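PDB 6AO7: acetyltransferase, which binds acetyl-CoA and, as a member of the GNAT family, probably transfers its acetyl group to an acceptor substrate. Local coordinates for residues D40-S45 against E72-A77; I24-L29 against P34-I39; E56-Y61 against E80-Q85. All coordinates share one frame; numbering follows the deposited sequence. Where two conformers were deposited one is given.

Contact 1: D40-S45 against E72-A77; sequences DQYLTS and EIKNIA. With ACO (acetyl coenzyme *a), chain B.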
loop_
_atom_site.group_PDB
_atom_site.type_symbol
_atom_site.label_atom_id
_atom_site.label_comp_id
_atom_site.label_asym_id
_atom_site.label_seq_id
_atom_site.Cartn_x
_atom_site.Cartn_y
_atom_site.Cartn_z
ATOM N N ASP A 40 -0.785 -26.012 5.716
ATOM C CA ASP A 40 -1.555 -27.219 5.992
ATOM C C ASP A 40 -2.797 -26.919 6.829
ATOM O O ASP A 40 -3.818 -27.600 6.689
ATOM C CB ASP A 40 -0.662 -28.266 6.674
ATOM C CG ASP A 40 0.222 -29.028 5.682
ATOM O OD1 ASP A 40 1.396 -29.321 6.009
ATOM O OD2 ASP A 40 -0.253 -29.326 4.563
ATOM N N GLN A 41 -2.753 -25.873 7.660
ATOM C CA GLN A 41 -3.914 -25.551 8.489
ATOM C C GLN A 41 -5.071 -25.011 7.651
ATOM O O GLN A 41 -6.224 -25.409 7.848
ATOM C CB GLN A 41 -3.539 -24.546 9.577
ATOM C CG GLN A 41 -4.650 -24.349 10.590
ATOM C CD GLN A 41 -4.380 -23.223 11.562
ATOM O OE1 GLN A 41 -3.296 -22.633 11.567
ATOM N NE2 GLN A 41 -5.373 -22.911 12.393
ATOM N N TYR A 42 -4.802 -24.085 6.727
ATOM C CA TYR A 42 -5.942 -23.647 5.931
ATOM C C TYR A 42 -6.245 -24.594 4.779
ATOM O O TYR A 42 -7.308 -24.467 4.165
ATOM C CB TYR A 42 -5.793 -22.192 5.419
ATOM C CG TYR A 42 -4.483 -21.742 4.807
ATOM C CD1 TYR A 42 -3.664 -20.838 5.477
ATOM C CD2 TYR A 42 -4.094 -22.156 3.529
ATOM C CE1 TYR A 42 -2.472 -20.382 4.914
ATOM C CE2 TYR A 42 -2.892 -21.687 2.949
ATOM C CZ TYR A 42 -2.097 -20.813 3.658
ATOM O OH TYR A 42 -0.914 -20.358 3.123
ATOM N N LEU A 43 -5.370 -25.559 4.483
ATOM C CA LEU A 43 -5.790 -26.624 3.583
ATOM C C LEU A 43 -6.832 -27.520 4.236
ATOM O O LEU A 43 -7.619 -28.149 3.525
ATOM C CB LEU A 43 -4.588 -27.450 3.114
ATOM C CG LEU A 43 -3.653 -26.701 2.149
ATOM C CD1 LEU A 43 -2.425 -27.546 1.808
ATOM C CD2 LEU A 43 -4.414 -26.309 0.883
ATOM N N THR A 44 -6.882 -27.551 5.573
ATOM C CA THR A 44 -7.849 -28.398 6.276
ATOM C C THR A 44 -9.282 -27.995 5.950
ATOM O O THR A 44 -10.115 -28.842 5.598
ATOM C CB THR A 44 -7.614 -28.326 7.788
ATOM O OG1 THR A 44 -6.322 -28.859 8.099
ATOM C CG2 THR A 44 -8.669 -29.112 8.533
ATOM N N SER A 45 -9.594 -26.709 6.074
ATOM C CA SER A 45 -10.952 -26.217 5.888
ATOM C C SER A 45 -11.124 -25.427 4.601
ATOM O O SER A 45 -12.250 -25.039 4.272
ATOM C CB SER A 45 -11.370 -25.351 7.083
ATOM O OG SER A 45 -10.436 -24.302 7.280
ATOM N N GLU A 72 -11.782 -15.941 2.135
ATOM C CA GLU A 72 -10.474 -15.313 2.079
ATOM C C GLU A 72 -9.572 -16.090 1.127
ATOM O O GLU A 72 -9.592 -17.321 1.095
ATOM C CB GLU A 72 -9.834 -15.242 3.483
ATOM C CG GLU A 72 -8.375 -14.754 3.506
ATOM C CD GLU A 72 -7.774 -14.704 4.908
ATOM O OE1 GLU A 72 -8.389 -15.246 5.845
ATOM O OE2 GLU A 72 -6.677 -14.122 5.079
ATOM N N ILE A 73 -8.823 -15.353 0.317
ATOM C CA ILE A 73 -7.728 -15.936 -0.450
ATOM C C ILE A 73 -6.559 -16.058 0.520
ATOM O O ILE A 73 -5.850 -15.078 0.763
ATOM C CB ILE A 73 -7.362 -15.078 -1.660
ATOM C CG1 ILE A 73 -8.610 -14.795 -2.503
ATOM C CG2 ILE A 73 -6.213 -15.750 -2.465
ATOM C CD1 ILE A 73 -8.339 -13.838 -3.655
ATOM N N LYS A 74 -6.381 -17.243 1.108
ATOM C CA LYS A 74 -5.286 -17.445 2.048
ATOM C C LYS A 74 -3.949 -17.618 1.345
ATOM O O LYS A 74 -2.901 -17.453 1.978
ATOM C CB LYS A 74 -5.544 -18.669 2.930
ATOM C CG LYS A 74 -6.328 -18.414 4.246
ATOM C CD LYS A 74 -5.505 -17.670 5.300
ATOM C CE LYS A 74 -6.030 -17.944 6.717
ATOM N NZ LYS A 74 -5.341 -17.113 7.754
ATOM N N ASN A 75 -3.966 -17.970 0.064
ATOM C CA ASN A 75 -2.732 -18.279 -0.646
ATOM C C ASN A 75 -2.991 -18.125 -2.133
ATOM O O ASN A 75 -4.005 -18.600 -2.635
ATOM C CB ASN A 75 -2.252 -19.704 -0.327
ATOM C CG ASN A 75 -0.828 -19.956 -0.784
ATOM O OD1 ASN A 75 -0.538 -19.918 -1.980
ATOM N ND2 ASN A 75 0.057 -20.263 0.163
ATOM N N ILE A 76 -2.116 -17.402 -2.823
ATOM C CA ILE A 76 -2.181 -17.330 -4.277
ATOM C C ILE A 76 -0.750 -17.224 -4.789
ATOM O O ILE A 76 0.033 -16.393 -4.309
ATOM C CB ILE A 76 -3.055 -16.159 -4.783
ATOM C CG1 ILE A 76 -3.161 -16.206 -6.311
ATOM C CG2 ILE A 76 -2.518 -14.797 -4.321
ATOM C CD1 ILE A 76 -3.994 -15.066 -6.893
ATOM N N ALA A 77 -0.393 -18.083 -5.741
ATOM C CA ALA A 77 1.002 -18.124 -6.179
ATOM C C ALA A 77 1.100 -18.495 -7.652
ATOM O O ALA A 77 0.273 -19.243 -8.178
ATOM C CB ALA A 77 1.819 -19.126 -5.351
HETATM N N1A ACO B . 4.597 -1.911 -8.593
HETATM C C2A ACO B . 3.364 -2.393 -8.760
HETATM N N3A ACO B . 2.911 -3.232 -9.694
HETATM C C4A ACO B . 3.880 -3.566 -10.551
HETATM C C5A ACO B . 5.197 -3.129 -10.526
HETATM C C6A ACO B . 5.559 -2.263 -9.474
HETATM N N6A ACO B . 6.784 -1.757 -9.309
HETATM N N7A ACO B . 5.902 -3.633 -11.609
HETATM C C8A ACO B . 5.011 -4.354 -12.250
HETATM N N9A ACO B . 3.771 -4.362 -11.664
HETATM C C1B ACO B . 2.553 -5.014 -12.141
HETATM C C2B ACO B . 2.607 -5.620 -13.534
HETATM O O2B ACO B . 2.544 -4.638 -14.558
HETATM C C3B ACO B . 1.319 -6.440 -13.487
HETATM O O3B ACO B . 0.154 -5.603 -13.643
HETATM P P3B ACO B . -0.607 -5.284 -15.022
HETATM O O7A ACO B . 0.372 -4.426 -15.849
HETATM O O8A ACO B . -0.977 -6.655 -15.635
HETATM O O9A ACO B . -1.852 -4.518 -14.673
HETATM C C4B ACO B . 1.228 -6.884 -12.018
HETATM O O4B ACO B . 2.221 -6.104 -11.306
HETATM C C5B ACO B . 1.415 -8.368 -11.815
HETATM O O5B ACO B . 0.409 -8.972 -12.660
HETATM P P1A ACO B . 0.444 -10.580 -13.081
HETATM O O1A ACO B . 1.408 -10.907 -14.156
HETATM O O2A ACO B . -0.988 -10.919 -13.467
HETATM O O3A ACO B . 0.881 -11.238 -11.697
HETATM P P2A ACO B . 1.584 -12.629 -11.355
HETATM O O4A ACO B . 1.299 -13.506 -12.511
HETATM O O5A ACO B . 3.069 -12.377 -11.166
HETATM O O6A ACO B . 0.985 -13.126 -9.970
HETATM C CBP ACO B . 1.632 -13.127 -7.636
HETATM C CCP ACO B . 1.090 -12.307 -8.800
HETATM C CDP ACO B . 0.625 -14.247 -7.319
HETATM C CEP ACO B . 1.772 -12.205 -6.413
HETATM C CAP ACO B . 2.988 -13.770 -8.028
HETATM O OAP ACO B . 3.908 -12.770 -8.433
HETATM C C9P ACO B . 3.600 -14.692 -6.985
HETATM O O9P ACO B . 3.241 -15.862 -6.914
HETATM N N8P ACO B . 4.472 -14.150 -6.141
HETATM C C7P ACO B . 5.050 -14.900 -5.035
HETATM C C6P ACO B . 3.990 -15.411 -4.064
HETATM C C5P ACO B . 3.181 -14.289 -3.457
HETATM O O5P ACO B . 3.714 -13.247 -3.087
HETATM N N4P ACO B . 1.872 -14.502 -3.345
HETATM C C3P ACO B . 0.950 -13.552 -2.731
HETATM C C2P ACO B . 1.138 -13.454 -1.232
HETATM S S1P ACO B . -0.297 -12.844 -0.271
HETATM C C ACO B . -1.281 -14.323 -0.231
HETATM O O ACO B . -0.960 -15.331 -0.796
HETATM C CH3 ACO B . -2.562 -14.157 0.530
#
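Lys74 lays its CB over the middle of the Tyr42 ring, 3.7 Å from the ring centroid and only 8° off the normal, which defines a CH-pi contact. The lysine chain bends at its second torsion, and its CD then passes Tyr42 CD1 at 3.7 Å before the ammonium end leads away from the helix. Tyr42 holds CG between its backbone N and carbonyl carbon (chi1 46°), with the phenol directed at the strand. There Asn75 ND2 donates to Tyr42 OH over 3.1 Å, almost straight at 177°, with the oxygen lying in the amide plane. Both Lys74 and Asn75 bond through their backbones to Val62 of strand 56-65, consistent with the bulge known in the fourth strand of GNAT folds. Just beyond, strand 70-78 itself grips the cofactor: Ile76 N donates to the acetyl O of acetyl-CoA at 3.1 Å, and Ile76 O accepts from the pantetheine N4P at 2.8 Å. In the second shell Tyr42 OH also bonds Asp33 OD2, and Leu29 O, as a second acceptor for ND2, fixes the rotation of the amide. Tyr42 further packs on Val62 and Tyr64.

Contact 2: I24-L29 against P34-I39; sequences IPYDLL and PSKELI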
loop_
_atom_site.group_PDB
_atom_site.type_symbol
_atom_site.label_atom_id
_atom_site.label_comp_id
_atom_site.label_asym_id
_atom_site.label_seq_id
_atom_site.Cartn_x
_atom_site.Cartn_y
_atom_site.Cartn_z
ATOM N N ILE A 24 0.298 -32.274 -3.458
ATOM C CA ILE A 24 0.033 -30.885 -3.096
ATOM C C ILE A 24 1.239 -30.063 -3.539
ATOM O O ILE A 24 2.370 -30.396 -3.162
ATOM C CB ILE A 24 -0.227 -30.757 -1.589
ATOM C CG1 ILE A 24 -1.462 -31.570 -1.192
ATOM C CG2 ILE A 24 -0.350 -29.296 -1.158
ATOM C CD1 ILE A 24 -2.770 -30.936 -1.591
ATOM N N PRO A 25 1.062 -28.997 -4.341
ATOM C CA PRO A 25 2.219 -28.216 -4.841
ATOM C C PRO A 25 2.780 -27.281 -3.774
ATOM O O PRO A 25 2.555 -26.062 -3.766
ATOM C CB PRO A 25 1.611 -27.440 -6.012
ATOM C CG PRO A 25 0.212 -27.176 -5.558
ATOM C CD PRO A 25 -0.214 -28.460 -4.851
ATOM N N TYR A 26 3.513 -27.869 -2.827
ATOM C CA TYR A 26 4.068 -27.069 -1.740
ATOM C C TYR A 26 5.080 -26.059 -2.258
ATOM O O TYR A 26 5.179 -24.948 -1.722
ATOM C CB TYR A 26 4.695 -27.977 -0.688
ATOM C CG TYR A 26 3.669 -28.680 0.164
ATOM C CD1 TYR A 26 3.452 -30.054 0.034
ATOM C CD2 TYR A 26 2.904 -27.974 1.090
ATOM C CE1 TYR A 26 2.507 -30.701 0.814
ATOM C CE2 TYR A 26 1.965 -28.605 1.873
ATOM C CZ TYR A 26 1.771 -29.974 1.734
ATOM O OH TYR A 26 0.833 -30.607 2.517
ATOM N N ASP A 27 5.850 -26.433 -3.287
ATOM C CA ASP A 27 6.751 -25.483 -3.936
ATOM C C ASP A 27 6.031 -24.178 -4.250
ATOM O O ASP A 27 6.522 -23.085 -3.936
ATOM C CB ASP A 27 7.337 -26.090 -5.217
ATOM C CG ASP A 27 8.531 -26.989 -4.950
ATOM O OD1 ASP A 27 8.879 -27.191 -3.767
ATOM O OD2 ASP A 27 9.130 -27.487 -5.928
ATOM N N LEU A 28 4.839 -24.273 -4.838
ATOM C CA LEU A 28 4.092 -23.061 -5.162
ATOM C C LEU A 28 3.519 -22.394 -3.911
ATOM O O LEU A 28 3.697 -21.185 -3.710
ATOM C CB LEU A 28 2.982 -23.380 -6.160
ATOM C CG LEU A 28 3.445 -23.705 -7.577
ATOM C CD1 LEU A 28 2.238 -23.967 -8.478
ATOM C CD2 LEU A 28 4.314 -22.572 -8.121
ATOM N N LEU A 29 2.815 -23.156 -3.066
ATOM C CA LEU A 29 2.192 -22.567 -1.877
ATOM C C LEU A 29 3.219 -21.851 -1.006
ATOM O O LEU A 29 2.935 -20.780 -0.452
ATOM C CB LEU A 29 1.458 -23.648 -1.071
ATOM C CG LEU A 29 0.303 -24.310 -1.825
ATOM C CD1 LEU A 29 -0.011 -25.720 -1.290
ATOM C CD2 LEU A 29 -0.960 -23.427 -1.802
ATOM N N PRO A 34 5.552 -18.700 3.840
ATOM C CA PRO A 34 6.761 -19.452 4.199
ATOM C C PRO A 34 6.538 -20.550 5.230
ATOM O O PRO A 34 7.473 -21.317 5.504
ATOM C CB PRO A 34 7.694 -18.367 4.746
ATOM C CG PRO A 34 6.775 -17.292 5.218
ATOM C CD PRO A 34 5.626 -17.291 4.262
ATOM N N SER A 35 5.342 -20.677 5.797
ATOM C CA SER A 35 5.089 -21.632 6.869
ATOM C C SER A 35 4.274 -22.804 6.332
ATOM O O SER A 35 3.071 -22.665 6.087
ATOM C CB SER A 35 4.367 -20.962 8.032
ATOM O OG SER A 35 3.921 -21.955 8.941
ATOM N N LYS A 36 4.928 -23.960 6.178
ATOM C CA LYS A 36 4.210 -25.170 5.786
ATOM C C LYS A 36 3.150 -25.543 6.815
ATOM O O LYS A 36 2.152 -26.191 6.476
ATOM C CB LYS A 36 5.190 -26.334 5.590
ATOM C CG LYS A 36 4.616 -27.508 4.794
ATOM C CD LYS A 36 4.829 -28.842 5.496
ATOM C CE LYS A 36 4.471 -30.011 4.590
ATOM N NZ LYS A 36 5.522 -30.240 3.553
ATOM N N GLU A 37 3.348 -25.146 8.074
ATOM C CA GLU A 37 2.362 -25.436 9.106
ATOM C C GLU A 37 1.098 -24.619 8.888
ATOM O O GLU A 37 -0.016 -25.152 8.956
ATOM C CB GLU A 37 2.952 -25.160 10.487
ATOM N N LEU A 38 1.255 -23.322 8.609
ATOM C CA LEU A 38 0.091 -22.484 8.334
ATOM C C LEU A 38 -0.612 -22.913 7.050
ATOM O O LEU A 38 -1.846 -22.892 6.984
ATOM C CB LEU A 38 0.499 -21.016 8.264
ATOM C CG LEU A 38 0.716 -20.339 9.618
ATOM C CD1 LEU A 38 1.229 -18.924 9.434
ATOM C CD2 LEU A 38 -0.579 -20.353 10.436
ATOM N N ILE A 39 0.152 -23.307 6.022
ATOM C CA ILE A 39 -0.463 -23.783 4.783
ATOM C C ILE A 39 -1.351 -24.987 5.069
ATOM O O ILE A 39 -2.547 -24.995 4.747
ATOM C CB ILE A 39 0.612 -24.116 3.727
ATOM C CG1 ILE A 39 1.327 -22.847 3.251
ATOM C CG2 ILE A 39 -0.019 -24.850 2.527
ATOM C CD1 ILE A 39 2.569 -23.104 2.405
#
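Tyr26 faces Lys36 and Leu29 faces Ile39 with CA separations of 7.8 Å and 7.3 Å, so the opening turns of helices 26-32 and 36-45 stay in step. This is the helical pair that follows the first strand of the GNAT fold, and the two helices are joined here by a very short link. No hydrogen bond crosses between the segments; the contact is made by one aromatic ring, one lysine and two aliphatic side chains. Lys36 reaches the tyrosine by its far end. Its chain, CG anti to the backbone N, bends at the second torsion and again at the fourth (chi4 75°), which brings the ammonium over the ring and places NZ 3.9 Å from the Tyr26 centroid and 4° off the normal. That is a cation-pi contact over the centre of the face, with Lys36 CE adding a CH-pi contact 4.1 Å from the Tyr26 centroid. Since Lys36 is exposed and also meets a crystal neighbour, its pose may owe something to the lattice. The Tyr26 hydroxyl is bonded to Asp40, one turn along the helix that carries Lys36.

Deeper in, Ile39 works with both of its branches. Its CD1 lies 3.7 Å from Leu29 CB, while CG2 touches Leu29 CD1 at 3.9 Å and approaches Tyr26 CE2 at 4.3 Å. Leu29 continues inward onto Leu48 and Cys60 of the sheet. Each helix has a defined start: Pro25 is the centre of an inverse gamma turn and occupies the N-cap position of the first, and at the second Ser35 OG accepts from Leu38 N at 3.0 Å with an N-H...O angle of 167°.

Contact 3: E56-Y61 against E80-Q85; sequences EIIGCY and EKFQNQ. With ACO (acetyl coenzyme *a), chain B.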
loop_
_atom_site.group_PDB
_atom_site.type_symbol
_atom_site.label_atom_id
_atom_site.label_comp_id
_atom_site.label_asym_id
_atom_site.label_seq_id
_atom_site.Cartn_x
_atom_site.Cartn_y
_atom_site.Cartn_z
ATOM N N GLU A 56 1.540 -28.757 -16.894
ATOM C CA GLU A 56 2.321 -28.442 -15.706
ATOM C C GLU A 56 1.510 -27.564 -14.764
ATOM O O GLU A 56 0.807 -26.660 -15.217
ATOM C CB GLU A 56 3.608 -27.726 -16.114
ATOM C CG GLU A 56 4.504 -27.322 -14.973
ATOM C CD GLU A 56 5.734 -26.575 -15.451
ATOM O OE1 GLU A 56 5.785 -26.211 -16.646
ATOM O OE2 GLU A 56 6.646 -26.345 -14.630
ATOM N N ILE A 57 1.604 -27.830 -13.461
ATOM C CA ILE A 57 0.991 -26.963 -12.458
ATOM C C ILE A 57 1.886 -25.740 -12.288
ATOM O O ILE A 57 3.004 -25.842 -11.778
ATOM C CB ILE A 57 0.788 -27.685 -11.122
ATOM C CG1 ILE A 57 0.002 -28.982 -11.329
ATOM C CG2 ILE A 57 0.042 -26.773 -10.139
ATOM C CD1 ILE A 57 -1.399 -28.755 -11.855
ATOM N N ILE A 58 1.399 -24.580 -12.717
ATOM C CA ILE A 58 2.183 -23.353 -12.672
ATOM C C ILE A 58 1.604 -22.321 -11.721
ATOM O O ILE A 58 2.184 -21.242 -11.573
ATOM C CB ILE A 58 2.337 -22.740 -14.077
ATOM C CG1 ILE A 58 0.954 -22.396 -14.625
ATOM C CG2 ILE A 58 3.090 -23.697 -15.007
ATOM C CD1 ILE A 58 0.986 -21.526 -15.832
ATOM N N GLY A 59 0.492 -22.613 -11.068
ATOM C CA GLY A 59 -0.079 -21.659 -10.137
ATOM C C GLY A 59 -1.153 -22.340 -9.326
ATOM O O GLY A 59 -1.582 -23.456 -9.644
ATOM N N CYS A 60 -1.587 -21.644 -8.272
ATOM C CA CYS A 60 -2.571 -22.202 -7.349
ATOM C C CYS A 60 -3.147 -21.090 -6.496
ATOM O O CYS A 60 -2.546 -20.020 -6.348
ATOM C CB CYS A 60 -1.953 -23.276 -6.443
ATOM S SG CYS A 60 -0.595 -22.658 -5.402
ATOM N N TYR A 61 -4.317 -21.363 -5.919
ATOM C CA TYR A 61 -4.845 -20.517 -4.855
ATOM C C TYR A 61 -5.666 -21.368 -3.884
ATOM O O TYR A 61 -6.120 -22.470 -4.212
ATOM C CB TYR A 61 -5.680 -19.346 -5.398
ATOM C CG TYR A 61 -6.945 -19.692 -6.157
ATOM C CD1 TYR A 61 -8.135 -19.997 -5.482
ATOM C CD2 TYR A 61 -6.975 -19.650 -7.554
ATOM C CE1 TYR A 61 -9.301 -20.265 -6.176
ATOM C CE2 TYR A 61 -8.148 -19.919 -8.262
ATOM C CZ TYR A 61 -9.307 -20.226 -7.563
ATOM O OH TYR A 61 -10.479 -20.484 -8.240
ATOM N N GLU A 80 7.741 -18.983 -10.380
ATOM C CA GLU A 80 8.649 -17.863 -10.616
ATOM C C GLU A 80 8.979 -17.690 -12.096
ATOM O O GLU A 80 9.086 -16.556 -12.568
ATOM C CB GLU A 80 9.923 -18.028 -9.785
ATOM C CG GLU A 80 9.801 -17.401 -8.397
ATOM C CD GLU A 80 10.839 -17.904 -7.410
ATOM O OE1 GLU A 80 11.397 -19.007 -7.628
ATOM O OE2 GLU A 80 11.087 -17.192 -6.410
ATOM N N LYS A 81 9.089 -18.782 -12.853
ATOM C CA LYS A 81 9.411 -18.660 -14.275
ATOM C C LYS A 81 8.280 -18.028 -15.079
ATOM O O LYS A 81 8.528 -17.517 -16.179
ATOM C CB LYS A 81 9.754 -20.029 -14.863
ATOM N N PHE A 82 7.056 -18.041 -14.553
ATOM C CA PHE A 82 5.865 -17.607 -15.271
ATOM C C PHE A 82 5.262 -16.323 -14.713
ATOM O O PHE A 82 4.163 -15.938 -15.129
ATOM C CB PHE A 82 4.798 -18.707 -15.252
ATOM C CG PHE A 82 5.167 -19.921 -16.039
ATOM C CD1 PHE A 82 4.855 -20.013 -17.382
ATOM C CD2 PHE A 82 5.830 -20.977 -15.436
ATOM C CE1 PHE A 82 5.200 -21.137 -18.112
ATOM C CE2 PHE A 82 6.178 -22.101 -16.160
ATOM C CZ PHE A 82 5.863 -22.181 -17.499
ATOM N N GLN A 83 5.933 -15.654 -13.782
ATOM C CA GLN A 83 5.321 -14.468 -13.202
ATOM C C GLN A 83 5.381 -13.302 -14.190
ATOM O O GLN A 83 6.130 -13.320 -15.170
ATOM C CB GLN A 83 5.993 -14.105 -11.869
ATOM C CG GLN A 83 5.580 -15.012 -10.693
ATOM C CD GLN A 83 6.358 -14.734 -9.413
ATOM O OE1 GLN A 83 7.026 -13.704 -9.285
ATOM N NE2 GLN A 83 6.267 -15.651 -8.454
ATOM N N ASN A 84 4.560 -12.283 -13.919
ATOM C CA ASN A 84 4.537 -11.044 -14.705
ATOM C C ASN A 84 4.212 -11.312 -16.169
ATOM O O ASN A 84 4.712 -10.640 -17.073
ATOM C CB ASN A 84 5.853 -10.278 -14.566
ATOM C CG ASN A 84 6.036 -9.740 -13.179
ATOM O OD1 ASN A 84 5.142 -9.083 -12.649
ATOM N ND2 ASN A 84 7.166 -10.057 -12.553
ATOM N N GLN A 85 3.369 -12.310 -16.400
ATOM C CA GLN A 85 2.813 -12.569 -17.717
ATOM C C GLN A 85 1.293 -12.573 -17.676
ATOM O O GLN A 85 0.666 -13.035 -18.632
ATOM C CB GLN A 85 3.325 -13.900 -18.278
ATOM C CG GLN A 85 4.771 -14.203 -17.935
ATOM C CD GLN A 85 5.259 -15.501 -18.559
ATOM O OE1 GLN A 85 4.662 -16.013 -19.507
ATOM N NE2 GLN A 85 6.351 -16.038 -18.030
HETATM N N1A ACO B . 4.597 -1.911 -8.593
HETATM C C2A ACO B . 3.364 -2.393 -8.760
HETATM N N3A ACO B . 2.911 -3.232 -9.694
HETATM C C4A ACO B . 3.880 -3.566 -10.551
HETATM C C5A ACO B . 5.197 -3.129 -10.526
HETATM C C6A ACO B . 5.559 -2.263 -9.474
HETATM N N6A ACO B . 6.784 -1.757 -9.309
HETATM N N7A ACO B . 5.902 -3.633 -11.609
HETATM C C8A ACO B . 5.011 -4.354 -12.250
HETATM N N9A ACO B . 3.771 -4.362 -11.664
HETATM C C1B ACO B . 2.553 -5.014 -12.141
HETATM C C2B ACO B . 2.607 -5.620 -13.534
HETATM O O2B ACO B . 2.544 -4.638 -14.558
HETATM C C3B ACO B . 1.319 -6.440 -13.487
HETATM O O3B ACO B . 0.154 -5.603 -13.643
HETATM P P3B ACO B . -0.607 -5.284 -15.022
HETATM O O7A ACO B . 0.372 -4.426 -15.849
HETATM O O8A ACO B . -0.977 -6.655 -15.635
HETATM O O9A ACO B . -1.852 -4.518 -14.673
HETATM C C4B ACO B . 1.228 -6.884 -12.018
HETATM O O4B ACO B . 2.221 -6.104 -11.306
HETATM C C5B ACO B . 1.415 -8.368 -11.815
HETATM O O5B ACO B . 0.409 -8.972 -12.660
HETATM P P1A ACO B . 0.444 -10.580 -13.081
HETATM O O1A ACO B . 1.408 -10.907 -14.156
HETATM O O2A ACO B . -0.988 -10.919 -13.467
HETATM O O3A ACO B . 0.881 -11.238 -11.697
HETATM P P2A ACO B . 1.584 -12.629 -11.355
HETATM O O4A ACO B . 1.299 -13.506 -12.511
HETATM O O5A ACO B . 3.069 -12.377 -11.166
HETATM O O6A ACO B . 0.985 -13.126 -9.970
HETATM C CBP ACO B . 1.632 -13.127 -7.636
HETATM C CCP ACO B . 1.090 -12.307 -8.800
HETATM C CDP ACO B . 0.625 -14.247 -7.319
HETATM C CEP ACO B . 1.772 -12.205 -6.413
HETATM C CAP ACO B . 2.988 -13.770 -8.028
HETATM O OAP ACO B . 3.908 -12.770 -8.433
HETATM C C9P ACO B . 3.600 -14.692 -6.985
HETATM O O9P ACO B . 3.241 -15.862 -6.914
HETATM N N8P ACO B . 4.472 -14.150 -6.141
HETATM C C7P ACO B . 5.050 -14.900 -5.035
HETATM C C6P ACO B . 3.990 -15.411 -4.064
HETATM C C5P ACO B . 3.181 -14.289 -3.457
HETATM O O5P ACO B . 3.714 -13.247 -3.087
HETATM N N4P ACO B . 1.872 -14.502 -3.345
HETATM C C3P ACO B . 0.950 -13.552 -2.731
HETATM C C2P ACO B . 1.138 -13.454 -1.232
HETATM S S1P ACO B . -0.297 -12.844 -0.271
HETATM C C ACO B . -1.281 -14.323 -0.231
HETATM O O ACO B . -0.960 -15.331 -0.796
HETATM C CH3 ACO B . -2.562 -14.157 0.530
#
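Ile58 and Phe82 meet at about a right angle, the methyl CG2 of the isoleucine standing over one face of the phenyl ring. The CG2 carbon lies 4.0 Å from the ring centroid and 24° off the normal, a CH-pi contact displaced toward the rim, and the closest pair is Ile58 CG2 to Phe82 CE2 at 3.7 Å. In Ile58 it is CG1 that sits between backbone N and carbonyl carbon (chi1 61°); CG2, beside the N, is the branch presented to the ring. Glu56, two residues earlier, extends its chain to bring OE1 to 4.1 Å from Phe82 CZ, with carboxylate and ring planes 86° apart. This is a loose, oblique approach by an exposed carboxylate. Ile58 and Gly59 both oppose Ala51 in a classic beta bulge.

Phe82 directly precedes Gln83-Asn84-Gln85, the start of the Q-x-x-G-x-G motif that forms the pyrophosphate-binding loop of GNAT enzymes. Asn84 N donates to the phosphate oxygen O5A at 3.1 Å, and Gln83 NE2, bonded to Val78 O, lies 3.2 Å from C9P of the pantetheine arm. Ile58 and Phe82 both rest on Ile87 at the start of helix 87-101, and Ile58 also touches Tyr53 of strand 47-53, so the loop packs against the start of that helix and the first residues of strand 56-65.

Contacts 1 and 2 share helix 36-45 and have centres about 9 Å apart. They are joined by Asp40 OD2 to Tyr26 OH at 2.6 Å and Asn75 ND2 to Leu29 O at 3.0 Å, both probable hydrogen bonds. Contact 3 lies about 17 Å from contact 1, centre to centre, but adjacent strands link them through a probable bond from Ala77 N to Cys60 O at 3.0 Å. Leu28 of contact 2 reaches strand 56-65 of contact 3, with CD1 3.4 Å from Gly59 N. Contact 1 holds the acetyl and inner pantetheine end, contact 3 the pyrophosphate and adjoining pantetheine, whereas the side chain of Leu29 in contact 2 is about 8 Å from the cofactor.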